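Local coordinates for malonyl CoA:acyl carrier protein malonyltransferase (PDB 1NM2), which probably transfers the malonyl group of malonyl-CoA to holo-acyl carrier protein, supplying building blocks for fatty acid biosynthesis, at residues M2-A7 / P91-G96; G157-N162 / F201-M206; P208-L213 / G250-P255; A272-C277 / E309-H314. One frame throughout, in Å; residues are numbered along the deposited sequence.

Contact 1: residues M2-A7 / P91-G96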
loop_
_atom_site.group_PDB
_atom_site.type_symbol
_atom_site.label_atom_id
_atom_site.label_comp_id
_atom_site.label_asym_id
_atom_site.label_seq_id
_atom_site.Cartn_x
_atom_site.Cartn_y
_atom_site.Cartn_z
ATOM N N MET A 2 -4.439 1.816 -21.835
ATOM C CA MET A 2 -4.789 2.268 -20.497
ATOM C C MET A 2 -3.675 1.852 -19.536
ATOM O O MET A 2 -3.442 0.662 -19.319
ATOM C CB MET A 2 -6.119 1.637 -20.068
ATOM C CG MET A 2 -7.115 2.606 -19.431
ATOM S SD MET A 2 -6.614 3.233 -17.819
ATOM C CE MET A 2 -7.241 1.955 -16.759
ATOM N N LEU A 3 -2.976 2.842 -18.985
ATOM C CA LEU A 3 -1.887 2.599 -18.046
ATOM C C LEU A 3 -2.352 2.862 -16.625
ATOM O O LEU A 3 -2.974 3.890 -16.351
ATOM C CB LEU A 3 -0.691 3.514 -18.344
ATOM C CG LEU A 3 0.404 3.529 -17.265
ATOM C CD1 LEU A 3 1.182 2.221 -17.313
ATOM C CD2 LEU A 3 1.339 4.709 -17.476
ATOM N N VAL A 4 -2.037 1.937 -15.725
ATOM C CA VAL A 4 -2.411 2.073 -14.323
ATOM C C VAL A 4 -1.151 2.177 -13.478
ATOM O O VAL A 4 -0.288 1.300 -13.519
ATOM C CB VAL A 4 -3.235 0.859 -13.844
ATOM C CG1 VAL A 4 -3.586 1.009 -12.370
ATOM C CG2 VAL A 4 -4.498 0.731 -14.682
ATOM N N LEU A 5 -1.042 3.259 -12.720
ATOM C CA LEU A 5 0.115 3.476 -11.863
ATOM C C LEU A 5 -0.253 3.050 -10.443
ATOM O O LEU A 5 -1.175 3.603 -9.855
ATOM C CB LEU A 5 0.502 4.957 -11.899
ATOM C CG LEU A 5 1.744 5.436 -11.144
ATOM C CD1 LEU A 5 2.973 4.709 -11.649
ATOM C CD2 LEU A 5 1.897 6.944 -11.337
ATOM N N VAL A 6 0.449 2.057 -9.899
ATOM C CA VAL A 6 0.150 1.590 -8.550
ATOM C C VAL A 6 1.334 1.722 -7.591
ATOM O O VAL A 6 2.495 1.723 -8.005
ATOM C CB VAL A 6 -0.333 0.110 -8.545
ATOM C CG1 VAL A 6 -1.543 -0.053 -9.470
ATOM C CG2 VAL A 6 0.800 -0.821 -8.958
ATOM N N ALA A 7 1.027 1.848 -6.304
ATOM C CA ALA A 7 2.047 1.986 -5.266
ATOM C C ALA A 7 1.882 0.863 -4.240
ATOM O O ALA A 7 0.760 0.543 -3.840
ATOM C CB ALA A 7 1.910 3.343 -4.584
ATOM N N PRO A 91 -1.246 9.050 -16.080
ATOM C CA PRO A 91 -1.757 7.682 -16.209
ATOM C C PRO A 91 -3.272 7.637 -16.376
ATOM O O PRO A 91 -3.961 8.618 -16.085
ATOM C CB PRO A 91 -1.300 7.025 -14.909
ATOM C CG PRO A 91 -1.384 8.152 -13.936
ATOM C CD PRO A 91 -0.768 9.304 -14.709
ATOM N N GLY A 92 -3.784 6.499 -16.843
ATOM C CA GLY A 92 -5.218 6.344 -17.021
ATOM C C GLY A 92 -5.926 6.205 -15.681
ATOM O O GLY A 92 -7.076 6.617 -15.527
ATOM N N ALA A 93 -5.236 5.622 -14.704
ATOM C CA ALA A 93 -5.799 5.443 -13.371
ATOM C C ALA A 93 -4.696 5.145 -12.366
ATOM O O ALA A 93 -3.597 4.740 -12.747
ATOM C CB ALA A 93 -6.811 4.311 -13.378
ATOM N N VAL A 94 -4.992 5.348 -11.083
ATOM C CA VAL A 94 -4.022 5.086 -10.025
ATOM C C VAL A 94 -4.648 4.321 -8.868
ATOM O O VAL A 94 -5.861 4.363 -8.662
ATOM C CB VAL A 94 -3.425 6.392 -9.462
ATOM C CG1 VAL A 94 -2.697 7.142 -10.568
ATOM C CG2 VAL A 94 -4.529 7.250 -8.833
ATOM N N ALA A 95 -3.813 3.613 -8.118
ATOM C CA ALA A 95 -4.282 2.856 -6.961
ATOM C C ALA A 95 -3.066 2.379 -6.170
ATOM O O ALA A 95 -1.927 2.484 -6.639
ATOM C CB ALA A 95 -5.132 1.669 -7.411
ATOM N N GLY A 96 -3.301 1.878 -4.966
ATOM C CA GLY A 96 -2.197 1.410 -4.151
ATOM C C GLY A 96 -2.673 0.445 -3.088
ATOM O O GLY A 96 -3.863 0.395 -2.786
#
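The carbonyl oxygen of L3 is gripped twice, by two consecutive amides, of G92 just before strand 93-96 and of A93 at its start. G92 N reaches L3 O at 2.8 Å and A93 N reaches L3 O at 3.3 Å, and both donors lie in the carbonyl plane. Further along, the ladder takes the regular parallel form: L5 N gives to A93 O at 3.0 Å, a fairly straight bond (160°), L5 O receives A95 N, and A7 N gives to A95 O. L5 therefore spends both its backbone groups on 93-96, whereas V4 and V6 turn theirs to 272-277 on the other edge of strand 3-7. This is the middle of the parallel sheet of the hydrolase-like core. Strand 93-96 leads, through G96, into a GxSxG sequence that fits the nucleophile elbow of this family, with S98 probably the nucleophile. On one face of the pair, the CB of L5 sits between two neighbours, 4.1 Å from P91 CB and 4.1 Å from V94 CG1. L5 and V94 both touch F107 of helix 100-107. The opposite face carries V4, V6, A93 and A95, with helix 258-267 over it: W258 meets V6 and A95, F265 meets V4 and A95. At the start of the ladder the bent chain of M2 lays SD on G92 CA at 3.5 Å, where a CB on that residue would clash, and its methyl CE rests 4.1 Å from A93 CB.

Contact 2: residues G157-N162 / F201-M206; sequences GLTPAN and FHTRHM. With ACY (acetic acid), chain D.
The imidazole of H202 has the acetate methyl carbon at its edge, in the ring plane, while A161 O and N162 ND2 approach it obliquely. The N162 amide is turned 50° from the ring, with ND2 4.2 Å from H202 CD2. That amide is held by the carbonyl of the residue before it: N162 ND2 gives a nearly straight bond (174°) to A161 O at 2.9 Å, arriving well above the carbonyl plane. At the root of the histidine side chain, A161 CB packs on H202 CB at 3.9 Å and on F201 O at 3.6 Å. T159 OG1 comes within 3.0 Å of T203 CG2, a tight approach by a buried hydroxyl with no polar partner in the model. T203 instead turns OG1 to A200 O and to the backbone N of H205, closing an ST turn. H202 NE2 bonds S98 OG, with a weak bond to acetate OXT, and ND1 bonds N254 O. An alanine in place of H202 would probably leave S98 OG and N254 O without these partners and open a gap beside A161. Acetate, also held by S98 and R123, mimics a malonyl group here, so this is the active-site cleft, with S98 and H202 probably forming the Ser-His pair of the family.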
loop_
_atom_site.group_PDB
_atom_site.type_symbol
_atom_site.label_atom_id
_atom_site.label_comp_id
_atom_site.label_asym_id
_atom_site.label_seq_id
_atom_site.Cartn_x
_atom_site.Cartn_y
_atom_site.Cartn_z
ATOM N N GLY A 157 -13.335 -16.368 14.251
ATOM C CA GLY A 157 -13.272 -15.034 14.820
ATOM C C GLY A 157 -12.312 -14.068 14.155
ATOM O O GLY A 157 -12.191 -12.923 14.589
ATOM N N LEU A 158 -11.635 -14.520 13.105
ATOM C CA LEU A 158 -10.692 -13.671 12.387
ATOM C C LEU A 158 -11.413 -12.909 11.278
ATOM O O LEU A 158 -12.558 -13.206 10.954
ATOM C CB LEU A 158 -9.581 -14.516 11.754
ATOM C CG LEU A 158 -8.639 -15.381 12.600
ATOM C CD1 LEU A 158 -7.958 -14.524 13.639
ATOM C CD2 LEU A 158 -9.401 -16.523 13.243
ATOM N N THR A 159 -10.734 -11.932 10.691
ATOM C CA THR A 159 -11.320 -11.173 9.600
ATOM C C THR A 159 -10.371 -11.265 8.407
ATOM O O THR A 159 -9.154 -11.360 8.575
ATOM C CB THR A 159 -11.496 -9.688 9.964
ATOM O OG1 THR A 159 -10.218 -9.048 9.960
ATOM C CG2 THR A 159 -12.108 -9.544 11.338
ATOM N N PRO A 160 -10.916 -11.276 7.185
ATOM C CA PRO A 160 -10.051 -11.357 6.006
ATOM C C PRO A 160 -9.514 -9.956 5.711
ATOM O O PRO A 160 -10.026 -9.253 4.836
ATOM C CB PRO A 160 -10.999 -11.869 4.927
ATOM C CG PRO A 160 -12.291 -11.201 5.300
ATOM C CD PRO A 160 -12.337 -11.374 6.807
ATOM N N ALA A 161 -8.490 -9.563 6.462
ATOM C CA ALA A 161 -7.862 -8.246 6.348
ATOM C C ALA A 161 -7.322 -7.905 4.962
ATOM O O ALA A 161 -7.346 -6.746 4.543
ATOM C CB ALA A 161 -6.750 -8.123 7.385
ATOM N N ASN A 162 -6.821 -8.913 4.257
ATOM C CA ASN A 162 -6.287 -8.723 2.916
ATOM C C ASN A 162 -6.888 -9.743 1.961
ATOM O O ASN A 162 -6.812 -10.946 2.209
ATOM C CB ASN A 162 -4.767 -8.934 2.874
ATOM C CG ASN A 162 -3.962 -7.683 3.192
ATOM O OD1 ASN A 162 -2.778 -7.628 2.876
ATOM N ND2 ASN A 162 -4.575 -6.696 3.826
ATOM N N PHE A 201 -3.917 -5.120 11.528
ATOM C CA PHE A 201 -4.258 -3.969 10.702
ATOM C C PHE A 201 -5.459 -4.373 9.864
ATOM O O PHE A 201 -5.677 -5.560 9.624
ATOM C CB PHE A 201 -3.089 -3.608 9.781
ATOM C CG PHE A 201 -1.825 -3.246 10.509
ATOM C CD1 PHE A 201 -0.585 -3.446 9.911
ATOM C CD2 PHE A 201 -1.870 -2.689 11.783
ATOM C CE1 PHE A 201 0.596 -3.098 10.571
ATOM C CE2 PHE A 201 -0.698 -2.336 12.451
ATOM C CZ PHE A 201 0.538 -2.543 11.841
ATOM N N HIS A 202 -6.240 -3.385 9.440
ATOM C CA HIS A 202 -7.421 -3.609 8.621
ATOM C C HIS A 202 -8.520 -4.438 9.275
ATOM O O HIS A 202 -9.201 -5.223 8.615
ATOM C CB HIS A 202 -6.996 -4.199 7.279
ATOM C CG HIS A 202 -6.082 -3.295 6.511
ATOM N ND1 HIS A 202 -6.507 -2.099 5.975
ATOM C CD2 HIS A 202 -4.746 -3.350 6.298
ATOM C CE1 HIS A 202 -5.472 -1.451 5.471
ATOM N NE2 HIS A 202 -4.391 -2.188 5.655
ATOM N N THR A 203 -8.690 -4.228 10.578
ATOM C CA THR A 203 -9.725 -4.890 11.373
ATOM C C THR A 203 -10.199 -3.864 12.403
ATOM O O THR A 203 -9.596 -2.792 12.553
ATOM C CB THR A 203 -9.192 -6.115 12.153
ATOM O OG1 THR A 203 -8.382 -5.664 13.247
ATOM C CG2 THR A 203 -8.381 -7.023 11.246
ATOM N N ARG A 204 -11.272 -4.199 13.114
ATOM C CA ARG A 204 -11.832 -3.315 14.130
ATOM C C ARG A 204 -10.810 -3.004 15.219
ATOM O O ARG A 204 -10.982 -2.060 15.997
ATOM C CB ARG A 204 -13.061 -3.960 14.776
ATOM C CG ARG A 204 -12.737 -5.180 15.628
ATOM C CD ARG A 204 -13.931 -5.598 16.477
ATOM N NE ARG A 204 -13.578 -6.649 17.428
ATOM C CZ ARG A 204 -13.179 -7.867 17.077
ATOM N NH1 ARG A 204 -13.083 -8.193 15.793
ATOM N NH2 ARG A 204 -12.867 -8.760 18.011
ATOM N N HIS A 205 -9.757 -3.811 15.297
ATOM C CA HIS A 205 -8.734 -3.565 16.300
ATOM C C HIS A 205 -8.021 -2.240 16.037
ATOM O O HIS A 205 -7.302 -1.742 16.898
ATOM C CB HIS A 205 -7.728 -4.721 16.344
ATOM C CG HIS A 205 -8.240 -5.931 17.064
ATOM N ND1 HIS A 205 -8.604 -7.091 16.412
ATOM C CD2 HIS A 205 -8.490 -6.143 18.377
ATOM C CE1 HIS A 205 -9.059 -7.963 17.294
ATOM N NE2 HIS A 205 -9.001 -7.413 18.493
ATOM N N MET A 206 -8.235 -1.672 14.851
ATOM C CA MET A 206 -7.625 -0.389 14.478
ATOM C C MET A 206 -8.592 0.778 14.690
ATOM O O MET A 206 -8.305 1.908 14.288
ATOM C CB MET A 206 -7.187 -0.403 13.006
ATOM C CG MET A 206 -5.979 -1.284 12.706
ATOM S SD MET A 206 -4.497 -0.770 13.610
ATOM C CE MET A 206 -4.434 -2.049 14.854
HETATM C C ACY D . -0.913 -1.488 6.517
HETATM O O ACY D . 0.300 -1.378 6.973
HETATM O OXT ACY D . -1.792 -0.565 6.429
HETATM C CH3 ACY D . -1.263 -2.890 6.045
#

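Contact 3: residues P208-L213 / G250-P255; sequences PAVDKL and GQVANP
From its CB, V252 splits into two methyls that divide segment 208-213 of helix 207-217 between them. The CA-CB bond itself points at the helix. CG1 meets L213 CD2 at 3.6 Å, the two side chains crossing at a slant. With CG1 anti to the carbonyl carbon (chi1 -57°), CG2 falls between the backbone N and the carbonyl carbon, which sends it to the preceding turn, toward the N-terminal end: it presses on V210 CG2 at 3.5 Å, comes 4.0 Å from V210 N, and has A209 CB beside it at 4.1 Å. One valine thus touches three residues of the helix. V210 answers with one branch: the same CG2 also packs on A253 CB at 3.9 Å. L213, its CG anti to the backbone N (chi1 -171°), extends CD2 to V252; it also touches V249 and L119. On the V252 side, R123 of helix 113-132 adds a further neighbour. The loop is kept in shape by its own backbone, a type I turn from Q251 to N254 in which N254 N bonds Q251 O at 3.2 Å. The side chains that meet are all apolar, yet the turn also has a polar task: V252 O accepts the backbone N of H202. The contact thus packs helix 207-217 against the end of helix 241-251 and the turn after it, in the second shell of the probable Ser-His site.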
loop_
_atom_site.group_PDB
_atom_site.type_symbol
_atom_site.label_atom_id
_atom_site.label_comp_id
_atom_site.label_asym_id
_atom_site.label_seq_id
_atom_site.Cartn_x
_atom_site.Cartn_y
_atom_site.Cartn_z
ATOM N N PRO A 208 -9.261 2.634 17.200
ATOM C CA PRO A 208 -8.668 3.830 17.806
ATOM C C PRO A 208 -7.732 4.566 16.848
ATOM O O PRO A 208 -7.468 5.752 17.028
ATOM C CB PRO A 208 -7.951 3.279 19.042
ATOM C CG PRO A 208 -7.596 1.889 18.644
ATOM C CD PRO A 208 -8.819 1.411 17.897
ATOM N N ALA A 209 -7.236 3.863 15.830
ATOM C CA ALA A 209 -6.352 4.477 14.841
ATOM C C ALA A 209 -7.186 5.376 13.916
ATOM O O ALA A 209 -6.700 6.386 13.408
ATOM C CB ALA A 209 -5.625 3.395 14.029
ATOM N N VAL A 210 -8.445 5.004 13.699
ATOM C CA VAL A 210 -9.339 5.801 12.860
ATOM C C VAL A 210 -9.551 7.159 13.527
ATOM O O VAL A 210 -9.476 8.205 12.877
ATOM C CB VAL A 210 -10.719 5.120 12.684
ATOM C CG1 VAL A 210 -11.662 6.039 11.909
ATOM C CG2 VAL A 210 -10.560 3.791 11.956
ATOM N N ASP A 211 -9.815 7.137 14.831
ATOM C CA ASP A 211 -10.041 8.374 15.572
ATOM C C ASP A 211 -8.833 9.301 15.448
ATOM O O ASP A 211 -8.980 10.482 15.128
ATOM C CB ASP A 211 -10.311 8.084 17.051
ATOM C CG ASP A 211 -11.493 7.152 17.265
ATOM O OD1 ASP A 211 -12.481 7.230 16.498
ATOM O OD2 ASP A 211 -11.438 6.347 18.219
ATOM N N LYS A 212 -7.641 8.762 15.690
ATOM C CA LYS A 212 -6.416 9.549 15.607
ATOM C C LYS A 212 -6.125 10.022 14.185
ATOM O O LYS A 212 -5.724 11.168 13.977
ATOM C CB LYS A 212 -5.228 8.734 16.129
ATOM C CG LYS A 212 -5.339 8.319 17.585
ATOM C CD LYS A 212 -4.172 7.419 17.984
ATOM C CE LYS A 212 -4.274 6.949 19.428
ATOM N NZ LYS A 212 -4.200 8.082 20.393
ATOM N N LEU A 213 -6.323 9.142 13.205
ATOM C CA LEU A 213 -6.066 9.500 11.816
ATOM C C LEU A 213 -7.065 10.548 11.323
ATOM O O LEU A 213 -6.722 11.398 10.497
ATOM C CB LEU A 213 -6.119 8.257 10.928
ATOM C CG LEU A 213 -5.667 8.458 9.480
ATOM C CD1 LEU A 213 -4.262 9.048 9.449
ATOM C CD2 LEU A 213 -5.712 7.125 8.744
ATOM N N GLY A 250 -10.763 5.562 7.023
ATOM C CA GLY A 250 -11.479 4.372 7.446
ATOM C C GLY A 250 -10.794 3.063 7.095
ATOM O O GLY A 250 -10.938 2.085 7.827
ATOM N N GLN A 251 -10.044 3.043 5.992
ATOM C CA GLN A 251 -9.356 1.834 5.541
ATOM C C GLN A 251 -8.394 1.193 6.535
ATOM O O GLN A 251 -8.093 0.008 6.414
ATOM C CB GLN A 251 -8.591 2.084 4.227
ATOM C CG GLN A 251 -9.403 1.828 2.954
ATOM C CD GLN A 251 -10.054 0.453 2.938
ATOM O OE1 GLN A 251 -9.376 -0.585 2.885
ATOM N NE2 GLN A 251 -11.375 0.438 2.992
ATOM N N VAL A 252 -7.898 1.951 7.506
ATOM C CA VAL A 252 -6.974 1.356 8.470
ATOM C C VAL A 252 -7.689 0.258 9.255
ATOM O O VAL A 252 -7.042 -0.628 9.824
ATOM C CB VAL A 252 -6.405 2.403 9.468
ATOM C CG1 VAL A 252 -5.715 3.536 8.706
ATOM C CG2 VAL A 252 -7.508 2.935 10.364
ATOM N N ALA A 253 -9.021 0.308 9.270
ATOM C CA ALA A 253 -9.808 -0.690 9.998
ATOM C C ALA A 253 -10.724 -1.541 9.115
ATOM O O ALA A 253 -11.550 -2.312 9.620
ATOM C CB ALA A 253 -10.629 -0.004 11.086
ATOM N N ASN A 254 -10.583 -1.404 7.802
ATOM C CA ASN A 254 -11.397 -2.161 6.855
ATOM C C ASN A 254 -10.503 -3.051 5.988
ATOM O O ASN A 254 -9.363 -2.699 5.695
ATOM C CB ASN A 254 -12.178 -1.207 5.936
ATOM C CG ASN A 254 -13.463 -0.683 6.563
ATOM O OD1 ASN A 254 -14.029 0.303 6.088
ATOM N ND2 ASN A 254 -13.940 -1.346 7.608
ATOM N N PRO A 255 -11.018 -4.215 5.560
ATOM C CA PRO A 255 -10.249 -5.142 4.716
ATOM C C PRO A 255 -9.748 -4.481 3.423
ATOM O O PRO A 255 -10.396 -3.582 2.884
ATOM C CB PRO A 255 -11.258 -6.248 4.416
ATOM C CG PRO A 255 -12.117 -6.268 5.657
ATOM C CD PRO A 255 -12.332 -4.789 5.911
#

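Contact 4: residues A272-C277 / E309-H314; sequences AIIEVC and ELVAEH
H314 and I274 both turn their CG or CG1 anti to the carbonyl carbon (chi1 -75° for H314), which lifts the imidazole of H314 over A272 and aims the extended I274 chain at the helix 309-314. The methyl of A272 stands 3.4 Å from the centre of the H314 ring and only 5° off its normal, a CH-pi contact over the middle of the face. All five ring atoms of H314 are within 3.7 Å of A272 CB, so the methyl is centred rather than leaning on one bond. L310 O lies at the ring edge in plane, and the hydrogen bond between ND1 and T271 OG1 helps set the ring's rotation. A272 CB has L310 CG at its flank, 4.2 Å away. Next along the strand, L310 and I274 run alongside each other, pointing opposite ways, with L310 CD2 3.8 Å from I274 CG1. The tip of I274 goes further and meets V311: I274 CD1 to V311 CG2 is 3.6 Å, the two side chains crossing at about a right angle. With H314 cut back to an alanine, the A272 methyl would probably lose its flat cover and T271 OG1 its imidazole partner. L310 also touches L296 and V311 touches L75 of helix 57-75. The short axes run 9.5 Å apart at 145°, so the C-terminal helix goes back roughly antiparallel across strand 272-275, the helix-on-sheet layering of an alpha/beta core with a parallel sheet.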
loop_
_atom_site.group_PDB
_atom_site.type_symbol
_atom_site.label_atom_id
_atom_site.label_comp_id
_atom_site.label_asym_id
_atom_site.label_seq_id
_atom_site.Cartn_x
_atom_site.Cartn_y
_atom_site.Cartn_z
ATOM N N ALA A 272 -1.353 -1.861 -19.377
ATOM C CA ALA A 272 -0.037 -1.821 -18.754
ATOM C C ALA A 272 -0.122 -1.297 -17.325
ATOM O O ALA A 272 -0.929 -0.418 -17.024
ATOM C CB ALA A 272 0.902 -0.946 -19.571
ATOM N N ILE A 273 0.712 -1.853 -16.453
ATOM C CA ILE A 273 0.771 -1.443 -15.053
ATOM C C ILE A 273 2.216 -1.221 -14.630
ATOM O O ILE A 273 3.083 -2.076 -14.843
ATOM C CB ILE A 273 0.174 -2.509 -14.103
ATOM C CG1 ILE A 273 -1.336 -2.620 -14.309
ATOM C CG2 ILE A 273 0.478 -2.141 -12.649
ATOM C CD1 ILE A 273 -1.989 -3.691 -13.442
ATOM N N ILE A 274 2.466 -0.059 -14.042
ATOM C CA ILE A 274 3.786 0.284 -13.543
ATOM C C ILE A 274 3.636 0.462 -12.037
ATOM O O ILE A 274 2.778 1.214 -11.576
ATOM C CB ILE A 274 4.307 1.602 -14.164
ATOM C CG1 ILE A 274 4.600 1.398 -15.651
ATOM C CG2 ILE A 274 5.565 2.062 -13.434
ATOM C CD1 ILE A 274 5.052 2.652 -16.367
ATOM N N GLU A 275 4.444 -0.263 -11.274
ATOM C CA GLU A 275 4.418 -0.170 -9.820
ATOM C C GLU A 275 5.610 0.689 -9.392
ATOM O O GLU A 275 6.753 0.393 -9.742
ATOM C CB GLU A 275 4.519 -1.574 -9.216
ATOM C CG GLU A 275 4.716 -1.619 -7.709
ATOM C CD GLU A 275 4.824 -3.040 -7.180
ATOM O OE1 GLU A 275 5.275 -3.933 -7.937
ATOM O OE2 GLU A 275 4.472 -3.259 -6.004
ATOM N N VAL A 276 5.352 1.762 -8.650
ATOM C CA VAL A 276 6.439 2.635 -8.222
ATOM C C VAL A 276 7.343 1.957 -7.197
ATOM O O VAL A 276 7.059 0.852 -6.736
ATOM C CB VAL A 276 5.902 3.977 -7.643
ATOM C CG1 VAL A 276 5.127 4.719 -8.728
ATOM C CG2 VAL A 276 5.005 3.717 -6.419
ATOM N N CYS A 277 8.440 2.619 -6.853
ATOM C CA CYS A 277 9.395 2.077 -5.896
ATOM C C CYS A 277 8.810 2.015 -4.490
ATOM O O CYS A 277 8.156 2.955 -4.038
ATOM C CB CYS A 277 10.663 2.936 -5.892
ATOM S SG CYS A 277 11.909 2.415 -4.703
ATOM N N GLU A 309 9.538 4.115 -21.769
ATOM C CA GLU A 309 9.094 3.514 -23.023
ATOM C C GLU A 309 7.674 2.992 -22.858
ATOM O O GLU A 309 6.817 3.187 -23.724
ATOM C CB GLU A 309 10.006 2.352 -23.419
ATOM C CG GLU A 309 11.486 2.682 -23.408
ATOM C CD GLU A 309 12.342 1.495 -23.799
ATOM O OE1 GLU A 309 12.148 0.397 -23.226
ATOM O OE2 GLU A 309 13.213 1.659 -24.679
ATOM N N LEU A 310 7.431 2.323 -21.736
ATOM C CA LEU A 310 6.120 1.766 -21.455
ATOM C C LEU A 310 5.096 2.890 -21.333
ATOM O O LEU A 310 3.979 2.785 -21.842
ATOM C CB LEU A 310 6.168 0.948 -20.165
ATOM C CG LEU A 310 5.003 -0.016 -19.931
ATOM C CD1 LEU A 310 4.842 -0.937 -21.140
ATOM C CD2 LEU A 310 5.267 -0.828 -18.667
ATOM N N VAL A 311 5.479 3.969 -20.658
ATOM C CA VAL A 311 4.585 5.106 -20.501
ATOM C C VAL A 311 4.224 5.658 -21.878
ATOM O O VAL A 311 3.051 5.795 -22.211
ATOM C CB VAL A 311 5.236 6.232 -19.657
ATOM C CG1 VAL A 311 4.384 7.485 -19.705
ATOM C CG2 VAL A 311 5.385 5.778 -18.219
ATOM N N ALA A 312 5.240 5.954 -22.680
ATOM C CA ALA A 312 5.031 6.499 -24.015
ATOM C C ALA A 312 4.045 5.707 -24.879
ATOM O O ALA A 312 3.182 6.292 -25.533
ATOM C CB ALA A 312 6.372 6.617 -24.737
ATOM N N GLU A 313 4.163 4.381 -24.883
ATOM C CA GLU A 313 3.277 3.567 -25.710
ATOM C C GLU A 313 1.909 3.252 -25.108
ATOM O O GLU A 313 1.070 2.638 -25.767
ATOM C CB GLU A 313 3.972 2.261 -26.104
ATOM C CG GLU A 313 4.320 1.352 -24.947
ATOM C CD GLU A 313 4.762 -0.026 -25.408
ATOM O OE1 GLU A 313 3.956 -0.716 -26.070
ATOM O OE2 GLU A 313 5.913 -0.422 -25.110
ATOM N N HIS A 314 1.672 3.672 -23.871
ATOM C CA HIS A 314 0.390 3.399 -23.230
ATOM C C HIS A 314 -0.352 4.642 -22.747
ATOM O O HIS A 314 -1.414 4.536 -22.137
ATOM C CB HIS A 314 0.595 2.425 -22.067
ATOM C CG HIS A 314 0.839 1.014 -22.501
ATOM N ND1 HIS A 314 -0.183 0.154 -22.843
ATOM C CD2 HIS A 314 1.989 0.320 -22.677
ATOM C CE1 HIS A 314 0.326 -1.009 -23.208
ATOM N NE2 HIS A 314 1.642 -0.935 -23.118
#

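From the N terminus, strand 3-7 pairs with 91-96, and contact 1 closes a largely helical loop before any other contact opens. Contact 2 follows, closing the span from strand 159-165 to the loop after 189-194; contact 3 then joins helix 207-217 to the end of helix 241-251, and contact 4 brings the C-terminal helix back onto strand 272-275. All four stand in series, with none nested or crossing. Contacts 1 and 4 share the parallel sheet, strands 3-7 and 272-275 being neighbours. Contacts 2 and 3 touch through H202 on the other side of the chain's centre, tying the mixed sheet to the helical part around the active site.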